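PDB 3R0O: carnitinyl-CoA dehydratase from Mycobacterium avium, which probably catalyses the reversible removal of water from carnitinyl-CoA, as a lyase of the enoyl-CoA hydratase/isomerase (crotonase) family. Local coordinates for residues Val156-Ile159 and Val160-Pro164; Glu176-Ala180 and Ser181-Arg185; Trp96-Ala99 and Gly100-His104. All coordinates share one frame; numbering follows the deposited sequence.

Contact 1 of 3, residues Val156-Ile159 and Val160-Pro164; sequences VFRI and VEQLP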
ATOM      1  N   VAL A 156       0.552   9.596 -11.738  1.00 15.31           N
ATOM      2  CA  VAL A 156      -0.055   8.284 -11.959  1.00 15.47           C
ATOM      3  C   VAL A 156       0.593   7.211 -11.075  1.00 15.60           C
ATOM      4  O   VAL A 156      -0.099   6.426 -10.434  1.00 15.09           O
ATOM      5  CB  VAL A 156      -0.022   7.867 -13.437  1.00 15.34           C
ATOM      6  CG1 VAL A 156      -0.587   6.459 -13.599  1.00 16.53           C
ATOM      7  CG2 VAL A 156      -0.853   8.842 -14.270  1.00 16.49           C
ATOM      8  N   PHE A 157       1.917   7.167 -11.036  1.00 14.77           N
ATOM      9  CA  PHE A 157       2.532   6.114 -10.255  1.00 15.30           C
ATOM     10  C   PHE A 157       2.578   6.406  -8.754  1.00 15.22           C
ATOM     11  O   PHE A 157       2.698   5.477  -7.952  1.00 14.44           O
ATOM     12  CB  PHE A 157       3.898   5.665 -10.834  1.00 15.84           C
ATOM     13  CG  PHE A 157       4.972   6.726 -10.822  1.00 15.09           C
ATOM     14  CD1 PHE A 157       5.726   6.952  -9.675  1.00 12.86           C
ATOM     15  CD2 PHE A 157       5.268   7.444 -11.985  1.00 14.85           C
ATOM     16  CE1 PHE A 157       6.758   7.908  -9.671  1.00 15.17           C
ATOM     17  CE2 PHE A 157       6.294   8.405 -12.009  1.00 13.91           C
ATOM     18  CZ  PHE A 157       7.046   8.635 -10.848  1.00 16.25           C
ATOM     19  N   ARG A 158       2.481   7.683  -8.364  1.00 14.63           N
ATOM     20  CA  ARG A 158       2.475   7.993  -6.930  1.00 14.19           C
ATOM     21  C   ARG A 158       1.090   7.862  -6.308  1.00 14.15           C
ATOM     22  O   ARG A 158       0.978   7.364  -5.196  1.00 14.09           O
ATOM     23  CB  ARG A 158       3.114   9.351  -6.620  1.00 14.27           C
ATOM     24  CG  ARG A 158       4.650   9.351  -6.872  1.00 15.33           C
ATOM     25  CD  ARG A 158       5.287  10.736  -6.662  1.00 13.36           C
ATOM     26  NE  ARG A 158       6.750  10.640  -6.631  1.00 13.81           N
ATOM     27  CZ  ARG A 158       7.574  11.683  -6.728  1.00 13.39           C
ATOM     28  NH1 ARG A 158       7.076  12.897  -6.930  1.00 11.07           N
ATOM     29  NH2 ARG A 158       8.886  11.505  -6.660  1.00 10.09           N
ATOM     30  N   ILE A 159       0.039   8.278  -7.017  1.00 13.77           N
ATOM     31  CA  ILE A 159      -1.313   8.112  -6.477  1.00 13.42           C
ATOM     32  C   ILE A 159      -1.646   6.652  -6.120  1.00 13.35           C
ATOM     33  O   ILE A 159      -2.263   6.432  -5.089  1.00 13.17           O
ATOM     34  CB  ILE A 159      -2.430   8.766  -7.363  1.00 13.90           C
ATOM     35  CG1 ILE A 159      -3.733   8.957  -6.564  1.00 14.06           C
ATOM     36  CG2 ILE A 159      -2.714   7.943  -8.623  1.00 12.58           C
ATOM     37  CD1 ILE A 159      -3.697  10.011  -5.506  1.00 13.42           C
ATOM     38  N   VAL A 160      -1.206   5.670  -6.925  1.00 13.26           N
ATOM     39  CA  VAL A 160      -1.507   4.253  -6.650  1.00 13.91           C
ATOM     40  C   VAL A 160      -0.808   3.750  -5.378  1.00 15.10           C
ATOM     41  O   VAL A 160      -1.183   2.728  -4.814  1.00 14.48           O
ATOM     42  CB  VAL A 160      -1.263   3.293  -7.872  1.00 15.24           C
ATOM     43  CG1 VAL A 160      -2.187   3.627  -9.048  1.00 14.10           C
ATOM     44  CG2 VAL A 160       0.167   3.331  -8.362  1.00 16.34           C
ATOM     45  N   GLU A 161       0.194   4.503  -4.924  1.00 15.10           N
ATOM     46  CA  GLU A 161       0.900   4.153  -3.721  1.00 16.70           C
ATOM     47  C   GLU A 161       0.323   4.840  -2.502  1.00 16.42           C
ATOM     48  O   GLU A 161       0.548   4.380  -1.386  1.00 17.62           O
ATOM     49  CB  GLU A 161       2.358   4.583  -3.840  1.00 17.18           C
ATOM     50  CG  GLU A 161       3.130   3.808  -4.872  1.00 20.31           C
ATOM     51  CD  GLU A 161       4.593   4.158  -4.836  1.00 25.63           C
ATOM     52  OE1 GLU A 161       4.893   5.371  -4.726  1.00 27.45           O
ATOM     53  OE2 GLU A 161       5.433   3.226  -4.939  1.00 26.27           O
ATOM     54  N   GLN A 162      -0.399   5.942  -2.711  1.00 15.02           N
ATOM     55  CA  GLN A 162      -0.821   6.790  -1.608  1.00 13.93           C
ATOM     56  C   GLN A 162      -2.321   6.711  -1.305  1.00 14.15           C
ATOM     57  O   GLN A 162      -2.781   7.235  -0.294  1.00 13.64           O
ATOM     58  CB  GLN A 162      -0.339   8.229  -1.855  1.00 13.96           C
ATOM     59  CG  GLN A 162       1.213   8.324  -1.824  1.00 13.22           C
ATOM     60  CD  GLN A 162       1.722   9.721  -2.045  1.00 16.32           C
ATOM     61  OE1 GLN A 162       1.151  10.688  -1.528  1.00 15.88           O
ATOM     62  NE2 GLN A 162       2.812   9.846  -2.806  1.00 11.74           N
ATOM     63  N   LEU A 163      -3.058   6.031  -2.186  1.00 13.62           N
ATOM     64  CA  LEU A 163      -4.453   5.682  -1.977  1.00 14.07           C
ATOM     65  C   LEU A 163      -4.550   4.170  -2.145  1.00 14.39           C
ATOM     66  O   LEU A 163      -3.667   3.567  -2.779  1.00 15.05           O
ATOM     67  CB  LEU A 163      -5.357   6.385  -3.022  1.00 14.38           C
ATOM     68  CG  LEU A 163      -5.781   7.860  -2.857  1.00 14.23           C
ATOM     69  CD1 LEU A 163      -6.583   8.371  -4.084  1.00 13.16           C
ATOM     70  CD2 LEU A 163      -6.598   8.062  -1.573  1.00 10.07           C
ATOM     71  N   PRO A 164      -5.593   3.535  -1.570  1.00 14.54           N
ATOM     72  CA  PRO A 164      -5.810   2.131  -1.949  1.00 14.96           C
ATOM     73  C   PRO A 164      -5.893   1.999  -3.483  1.00 15.11           C
ATOM     74  O   PRO A 164      -6.458   2.883  -4.149  1.00 14.94           O
ATOM     75  CB  PRO A 164      -7.170   1.804  -1.326  1.00 15.05           C
ATOM     76  CG  PRO A 164      -7.286   2.792  -0.154  1.00 14.76           C
ATOM     77  CD  PRO A 164      -6.652   4.045  -0.675  1.00 13.69           C
TER
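The last turn of helix 155-162 is where Ile159 meets Leu163. The two side chains run side by side in the same direction, CD1 of Ile159 lying 3.6 Å from CD1 of Leu163. With its CG1 set trans to the backbone N (chi1 -162°), Ile159 sends CD1 down the helix toward that neighbour, while helix 165-174 packs on both residues. The carbonyl O of Ile159 is gripped twice: Leu163 N approaches at 3.0 Å almost in line with the C=O bond, whereas Gln162 N, at 3.1 Å, comes from above the carbonyl plane. One residue earlier, Arg158 O takes Glu161 N at 3.0 Å, an i+3 bond, and keeps only a weak i+4 bond from Gln162 N. Val160 CG2 lies 3.3 Å from Phe157 O. The polar ends point elsewhere: Arg158 pairs with Glu235, Glu161 with Lys238, and Gln162 OE1 accepts from Lys166 of the third subunit. Leu163 leaves helical geometry and Pro164 takes the N-cap position of the next helix. Mixed i+4 and i+3 bonding of this kind is characteristic of a helix C terminus, here at a helix-to-helix junction in a crotonase-fold subunit.

Contact 2 of 3, residues Glu176-Ala180 and Ser181-Arg185; sequences EPMTA and SDALR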
ATOM      1  N   GLU A 176     -11.724  12.223 -12.272  1.00 18.74           N
ATOM      2  CA  GLU A 176     -12.641  12.929 -11.361  1.00 19.48           C
ATOM      3  C   GLU A 176     -11.956  13.387 -10.058  1.00 19.41           C
ATOM      4  O   GLU A 176     -11.039  12.718  -9.571  1.00 17.81           O
ATOM      5  CB  GLU A 176     -13.842  12.045 -11.026  1.00 20.10           C
ATOM      6  CG  GLU A 176     -14.902  12.024 -12.107  1.00 21.58           C
ATOM      7  CD  GLU A 176     -15.792  10.795 -12.044  1.00 24.25           C
ATOM      8  OE1 GLU A 176     -15.849  10.106 -10.984  1.00 27.24           O
ATOM      9  OE2 GLU A 176     -16.421  10.491 -13.075  1.00 23.26           O
ATOM     10  N   PRO A 177     -12.411  14.527  -9.483  1.00 19.54           N
ATOM     11  CA  PRO A 177     -11.726  15.041  -8.280  1.00 18.92           C
ATOM     12  C   PRO A 177     -12.048  14.256  -6.993  1.00 18.12           C
ATOM     13  O   PRO A 177     -13.016  13.491  -6.954  1.00 18.36           O
ATOM     14  CB  PRO A 177     -12.220  16.503  -8.186  1.00 19.19           C
ATOM     15  CG  PRO A 177     -13.575  16.490  -8.832  1.00 20.06           C
ATOM     16  CD  PRO A 177     -13.444  15.467  -9.981  1.00 20.48           C
ATOM     17  N   MET A 178     -11.222  14.431  -5.968  1.00 16.66           N
ATOM     18  CA  MET A 178     -11.494  13.882  -4.627  1.00 16.14           C
ATOM     19  C   MET A 178     -11.552  15.062  -3.646  1.00 15.91           C
ATOM     20  O   MET A 178     -10.664  15.919  -3.675  1.00 16.02           O
ATOM     21  CB  MET A 178     -10.401  12.883  -4.187  1.00 15.29           C
ATOM     22  CG  MET A 178     -10.583  12.384  -2.733  1.00 13.74           C
ATOM     23  SD  MET A 178      -9.399  11.095  -2.299  1.00 14.86           S
ATOM     24  CE  MET A 178     -10.149   9.713  -3.208  1.00 13.06           C
ATOM     25  N   THR A 179     -12.580  15.133  -2.795  1.00 15.37           N
ATOM     26  CA  THR A 179     -12.640  16.224  -1.821  1.00 15.41           C
ATOM     27  C   THR A 179     -11.560  16.080  -0.744  1.00 15.78           C
ATOM     28  O   THR A 179     -11.040  14.967  -0.496  1.00 15.49           O
ATOM     29  CB  THR A 179     -13.976  16.258  -1.093  1.00 16.45           C
ATOM     30  OG1 THR A 179     -14.097  15.067  -0.319  1.00 15.64           O
ATOM     31  CG2 THR A 179     -15.191  16.397  -2.076  1.00 16.38           C
ATOM     32  N   ALA A 180     -11.231  17.189  -0.083  1.00 16.34           N
ATOM     33  CA  ALA A 180     -10.274  17.156   1.039  1.00 16.42           C
ATOM     34  C   ALA A 180     -10.703  16.157   2.113  1.00 16.51           C
ATOM     35  O   ALA A 180      -9.879  15.399   2.638  1.00 16.80           O
ATOM     36  CB  ALA A 180     -10.116  18.550   1.662  1.00 16.15           C
ATOM     37  N   SER A 181     -11.992  16.177   2.435  1.00 17.52           N
ATOM     38  CA  SER A 181     -12.576  15.278   3.428  1.00 18.64           C
ATOM     39  C   SER A 181     -12.375  13.799   3.060  1.00 17.56           C
ATOM     40  O   SER A 181     -11.979  12.995   3.901  1.00 17.81           O
ATOM     41  CB  SER A 181     -14.063  15.612   3.616  1.00 19.53           C
ATOM     42  OG  SER A 181     -14.712  14.558   4.291  1.00 22.20           O
ATOM     43  N   ASP A 182     -12.617  13.440   1.802  1.00 17.85           N
ATOM     44  CA  ASP A 182     -12.362  12.063   1.363  1.00 17.12           C
ATOM     45  C   ASP A 182     -10.881  11.724   1.376  1.00 16.10           C
ATOM     46  O   ASP A 182     -10.489  10.603   1.767  1.00 15.70           O
ATOM     47  CB  ASP A 182     -12.970  11.781  -0.014  1.00 17.98           C
ATOM     48  CG  ASP A 182     -14.464  11.486   0.061  1.00 20.93           C
ATOM     49  OD1 ASP A 182     -14.980  11.252   1.169  1.00 22.21           O
ATOM     50  OD2 ASP A 182     -15.124  11.486  -0.984  1.00 23.32           O
ATOM     51  N   ALA A 183     -10.042  12.686   1.005  1.00 15.23           N
ATOM     52  CA  ALA A 183      -8.571  12.439   1.018  1.00 14.16           C
ATOM     53  C   ALA A 183      -8.025  12.165   2.457  1.00 14.15           C
ATOM     54  O   ALA A 183      -7.119  11.328   2.649  1.00 13.49           O
ATOM     55  CB  ALA A 183      -7.824  13.612   0.362  1.00 12.80           C
ATOM     56  N   LEU A 184      -8.586  12.882   3.436  1.00 14.26           N
ATOM     57  CA  LEU A 184      -8.264  12.726   4.851  1.00 14.84           C
ATOM     58  C   LEU A 184      -8.729  11.345   5.313  1.00 15.53           C
ATOM     59  O   LEU A 184      -7.976  10.610   5.958  1.00 14.90           O
ATOM     60  CB  LEU A 184      -8.948  13.825   5.708  1.00 14.75           C
ATOM     61  CG  LEU A 184      -8.647  13.811   7.217  1.00 15.25           C
ATOM     62  CD1 LEU A 184      -7.194  14.227   7.473  1.00 12.98           C
ATOM     63  CD2 LEU A 184      -9.645  14.666   8.035  1.00 14.40           C
ATOM     64  N   ARG A 185      -9.958  10.987   4.947  1.00 16.48           N
ATOM     65  CA  ARG A 185     -10.507   9.684   5.288  1.00 17.30           C
ATOM     66  C   ARG A 185      -9.642   8.516   4.764  1.00 16.32           C
ATOM     67  O   ARG A 185      -9.500   7.513   5.441  1.00 15.85           O
ATOM     68  CB  ARG A 185     -11.944   9.534   4.790  1.00 19.05           C
ATOM     69  CG  ARG A 185     -12.462   8.138   5.023  1.00 22.75           C
ATOM     70  CD  ARG A 185     -13.955   8.072   5.012  1.00 31.14           C
ATOM     71  NE  ARG A 185     -14.473   7.756   3.682  1.00 37.20           N
ATOM     72  CZ  ARG A 185     -14.278   6.608   3.016  1.00 37.80           C
ATOM     73  NH1 ARG A 185     -13.513   5.615   3.495  1.00 37.48           N
ATOM     74  NH2 ARG A 185     -14.843   6.475   1.827  1.00 39.02           N
TER
HETATM   75  O   HOH W   1     -14.431  12.755  -3.219  1.00 12.76           O
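Met178 and Thr179 meet the first turn of helix 180-186 from the short strand that leads into it. The methionine can be followed outward. From CB, an extended first torsion (chi1 175°) swings CG away from its own N and brings it to 3.7 Å from Asp182 CB. SD comes next and lies alongside the helix backbone, 3.7 Å from Ala183 CA, and 4.0 Å from Ala183 CB. The chain then bends at chi3 (-75°), and CE turns away from the helix. Thr179 is the N-cap: its OG1 accepts a nearly straight bond from Asp182 N at 3.1 Å (N-H...O 164°). Its carbonyl O receives Ala183 N at 2.9 Å, the first i+4 bond of the helix. Ala180 O continues the pattern with Leu184 N. A water bridges the cap, accepting from Thr179 N and donating to Asp182 OD2 at 2.7 Å, so the carboxylate reaches the backbone N of the capping residue indirectly. The negative charge of Asp182, close to the helix N terminus, would probably be favoured by the helix dipole. Strand 178-179 pairs with strand 139-141 through Met178 and Phe140, while Ala180 and Leu184 lean on Val192 of strand 191-193.

Contact 3 of 3, residues Trp96-Ala99 and Gly100-His104; sequences WGFA and GYVHH. With EDO (1,2-ethanediol), chain D.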
ATOM      1  N   TRP A  96      14.964  17.941 -12.074  1.00 19.45           N
ATOM      2  CA  TRP A  96      14.080  18.160 -10.925  1.00 18.45           C
ATOM      3  C   TRP A  96      12.609  18.070 -11.310  1.00 18.40           C
ATOM      4  O   TRP A  96      11.745  17.949 -10.444  1.00 18.55           O
ATOM      5  CB  TRP A  96      14.378  19.501 -10.207  1.00 18.29           C
ATOM      6  CG  TRP A  96      15.738  19.527  -9.529  1.00 18.85           C
ATOM      7  CD1 TRP A  96      16.514  18.437  -9.202  1.00 16.32           C
ATOM      8  CD2 TRP A  96      16.488  20.686  -9.118  1.00 17.74           C
ATOM      9  NE1 TRP A  96      17.689  18.846  -8.636  1.00 17.04           N
ATOM     10  CE2 TRP A  96      17.705  20.215  -8.561  1.00 19.22           C
ATOM     11  CE3 TRP A  96      16.253  22.065  -9.169  1.00 19.30           C
ATOM     12  CZ2 TRP A  96      18.685  21.075  -8.046  1.00 17.70           C
ATOM     13  CZ3 TRP A  96      17.229  22.933  -8.662  1.00 19.74           C
ATOM     14  CH2 TRP A  96      18.430  22.432  -8.103  1.00 20.32           C
ATOM     15  N   GLY A  97      12.317  18.144 -12.607  1.00 18.73           N
ATOM     16  CA  GLY A  97      10.948  18.010 -13.118  1.00 17.67           C
ATOM     17  C   GLY A  97      10.080  19.224 -12.813  1.00 18.36           C
ATOM     18  O   GLY A  97      10.581  20.322 -12.521  1.00 17.82           O
ATOM     19  N   PHE A  98       8.773  18.996 -12.846  1.00 17.53           N
ATOM     20  CA  PHE A  98       7.750  20.024 -12.684  1.00 17.40           C
ATOM     21  C   PHE A  98       7.933  20.874 -11.411  1.00 17.37           C
ATOM     22  O   PHE A  98       8.219  20.348 -10.334  1.00 16.21           O
ATOM     23  CB  PHE A  98       6.367  19.353 -12.717  1.00 17.10           C
ATOM     24  CG  PHE A  98       5.221  20.289 -12.499  1.00 17.32           C
ATOM     25  CD1 PHE A  98       4.784  21.131 -13.528  1.00 16.19           C
ATOM     26  CD2 PHE A  98       4.562  20.318 -11.285  1.00 15.36           C
ATOM     27  CE1 PHE A  98       3.736  22.000 -13.325  1.00 16.74           C
ATOM     28  CE2 PHE A  98       3.498  21.188 -11.090  1.00 18.18           C
ATOM     29  CZ  PHE A  98       3.093  22.030 -12.116  1.00 17.46           C
ATOM     30  N   ALA A  99       7.768  22.191 -11.584  1.00 16.66           N
ATOM     31  CA  ALA A  99       8.035  23.234 -10.567  1.00 15.40           C
ATOM     32  C   ALA A  99       9.395  23.166  -9.859  1.00 15.17           C
ATOM     33  O   ALA A  99       9.578  23.831  -8.826  1.00 14.53           O
ATOM     34  CB  ALA A  99       6.880  23.341  -9.548  1.00 14.64           C
ATOM     35  N   GLY A 100      10.344  22.397 -10.423  1.00 14.91           N
ATOM     36  CA  GLY A 100      11.654  22.175  -9.796  1.00 14.14           C
ATOM     37  C   GLY A 100      11.500  21.419  -8.481  1.00 14.91           C
ATOM     38  O   GLY A 100      12.379  21.466  -7.605  1.00 13.58           O
ATOM     39  N   TYR A 101      10.392  20.688  -8.374  1.00 14.08           N
ATOM     40  CA  TYR A 101       9.928  20.156  -7.087  1.00 14.45           C
ATOM     41  C   TYR A 101       9.717  18.637  -7.106  1.00 13.81           C
ATOM     42  O   TYR A 101      10.136  17.964  -6.194  1.00 14.89           O
ATOM     43  CB  TYR A 101       8.611  20.858  -6.694  1.00 14.48           C
ATOM     44  CG  TYR A 101       8.140  20.573  -5.272  1.00 15.29           C
ATOM     45  CD1 TYR A 101       8.569  21.358  -4.217  1.00 14.76           C
ATOM     46  CD2 TYR A 101       7.277  19.517  -4.993  1.00 14.64           C
ATOM     47  CE1 TYR A 101       8.159  21.122  -2.906  1.00 16.72           C
ATOM     48  CE2 TYR A 101       6.856  19.259  -3.663  1.00 15.84           C
ATOM     49  CZ  TYR A 101       7.308  20.078  -2.639  1.00 15.68           C
ATOM     50  OH  TYR A 101       6.922  19.861  -1.355  1.00 16.65           O
ATOM     51  N   VAL A 102       9.061  18.086  -8.128  1.00 13.97           N
ATOM     52  CA  VAL A 102       8.561  16.706  -8.020  1.00 12.70           C
ATOM     53  C   VAL A 102       9.635  15.612  -8.084  1.00 13.16           C
ATOM     54  O   VAL A 102       9.414  14.518  -7.602  1.00 13.11           O
ATOM     55  CB  VAL A 102       7.456  16.378  -9.043  1.00 13.35           C
ATOM     56  CG1 VAL A 102       6.267  17.290  -8.845  1.00 13.34           C
ATOM     57  CG2 VAL A 102       7.987  16.441 -10.463  1.00  9.87           C
ATOM     58  N   HIS A 103      10.780  15.888  -8.686  1.00 13.15           N
ATOM     59  CA  HIS A 103      11.832  14.873  -8.769  1.00 14.13           C
ATOM     60  C   HIS A 103      13.092  15.498  -8.186  1.00 14.13           C
ATOM     61  O   HIS A 103      14.154  15.513  -8.799  1.00 13.27           O
ATOM     62  CB  HIS A 103      12.007  14.406 -10.230  1.00 15.17           C
ATOM     63  CG  HIS A 103      12.918  13.219 -10.412  1.00 17.93           C
ATOM     64  ND1 HIS A 103      13.227  12.713 -11.653  1.00 23.96           N
ATOM     65  CD2 HIS A 103      13.600  12.455  -9.524  1.00 21.56           C
ATOM     66  CE1 HIS A 103      14.047  11.681 -11.524  1.00 23.89           C
ATOM     67  NE2 HIS A 103      14.280  11.498 -10.241  1.00 21.25           N
ATOM     68  N   HIS A 104      12.933  16.044  -6.984  1.00 14.33           N
ATOM     69  CA  HIS A 104      13.974  16.845  -6.343  1.00 15.53           C
ATOM     70  C   HIS A 104      13.981  16.431  -4.873  1.00 15.66           C
ATOM     71  O   HIS A 104      13.504  17.155  -4.002  1.00 15.51           O
ATOM     72  CB  HIS A 104      13.664  18.347  -6.548  1.00 14.73           C
ATOM     73  CG  HIS A 104      14.756  19.283  -6.099  1.00 14.90           C
ATOM     74  ND1 HIS A 104      14.731  20.634  -6.383  1.00 13.27           N
ATOM     75  CD2 HIS A 104      15.898  19.076  -5.394  1.00 14.95           C
ATOM     76  CE1 HIS A 104      15.806  21.218  -5.882  1.00 12.70           C
ATOM     77  NE2 HIS A 104      16.523  20.299  -5.264  1.00 15.46           N
TER
HETATM   78  C1  EDO D 270      10.373  18.067  -2.821  1.00 24.28           C
HETATM   79  O1  EDO D 270      11.542  17.829  -2.030  1.00 18.79           O
HETATM   80  C2  EDO D 270       9.322  17.000  -2.540  1.00 25.51           C
HETATM   81  O2  EDO D 270       9.298  16.711  -1.131  1.00 30.18           O
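Trp96 and His104 lie face to face across a tightly folded loop between helix 79-83 and strand 110-114 of the crotonase fold. A first torsion near 180° (chi1 -172°) lays the imidazole of His104 over the indole with the planes only 13° apart, its centroid 3.5 Å from that of the five-membered ring of Trp96. The overlap spreads across both indole rings, with His104 CE1 close to CD2. His93 also stacks on Trp96. Rotation of the imidazole is fixed at both nitrogens: ND1 donates to Gly100 O, almost in the ring plane, and NE2 bonds to Glu52. The backbone that brings the two rings together is tightly turned: Trp96 O accepts His103 N at 2.9 Å, Gly97 O accepts Gly100 N at 3.0 Å, and Phe98 O takes both Tyr101 N and Val102 N. Gly97, Ala99 and Gly100 take positive phi, easy for the two glycines and less usual for the alanine. Phe98 meets Val102 CG1 at its ring edge. Next to Val102, Tyr101 hydrogen-bonds Ser129 through its OH and presents a face to 1,2-ethanediol, probably from the crystallisation liquor. That molecule's C1 lies 3.6 Å above the ring plane, and its O1 donates to His104 O at 2.9 Å.

From the N terminus, contact 3 comes first, folding the loop between helix 79-83 and strand 110-114 back on itself. Contact 1 follows, closing the end of helix 155-162, and contact 2 then starts helix 180-186 after strand 178-179. All three are local and in series, so none nests in or crosses another. They are nevertheless joined in space: Arg158 NH1 of contact 1 probably bonds to Val102 O of contact 3, and Leu163 of contact 1 packs on Met178 of contact 2. Contact 1 thus bridges the other two, whose nearest atoms remain about 16 Å apart. Contacts 1 and 2 also both reach the second subunit, which contact 3 does not touch.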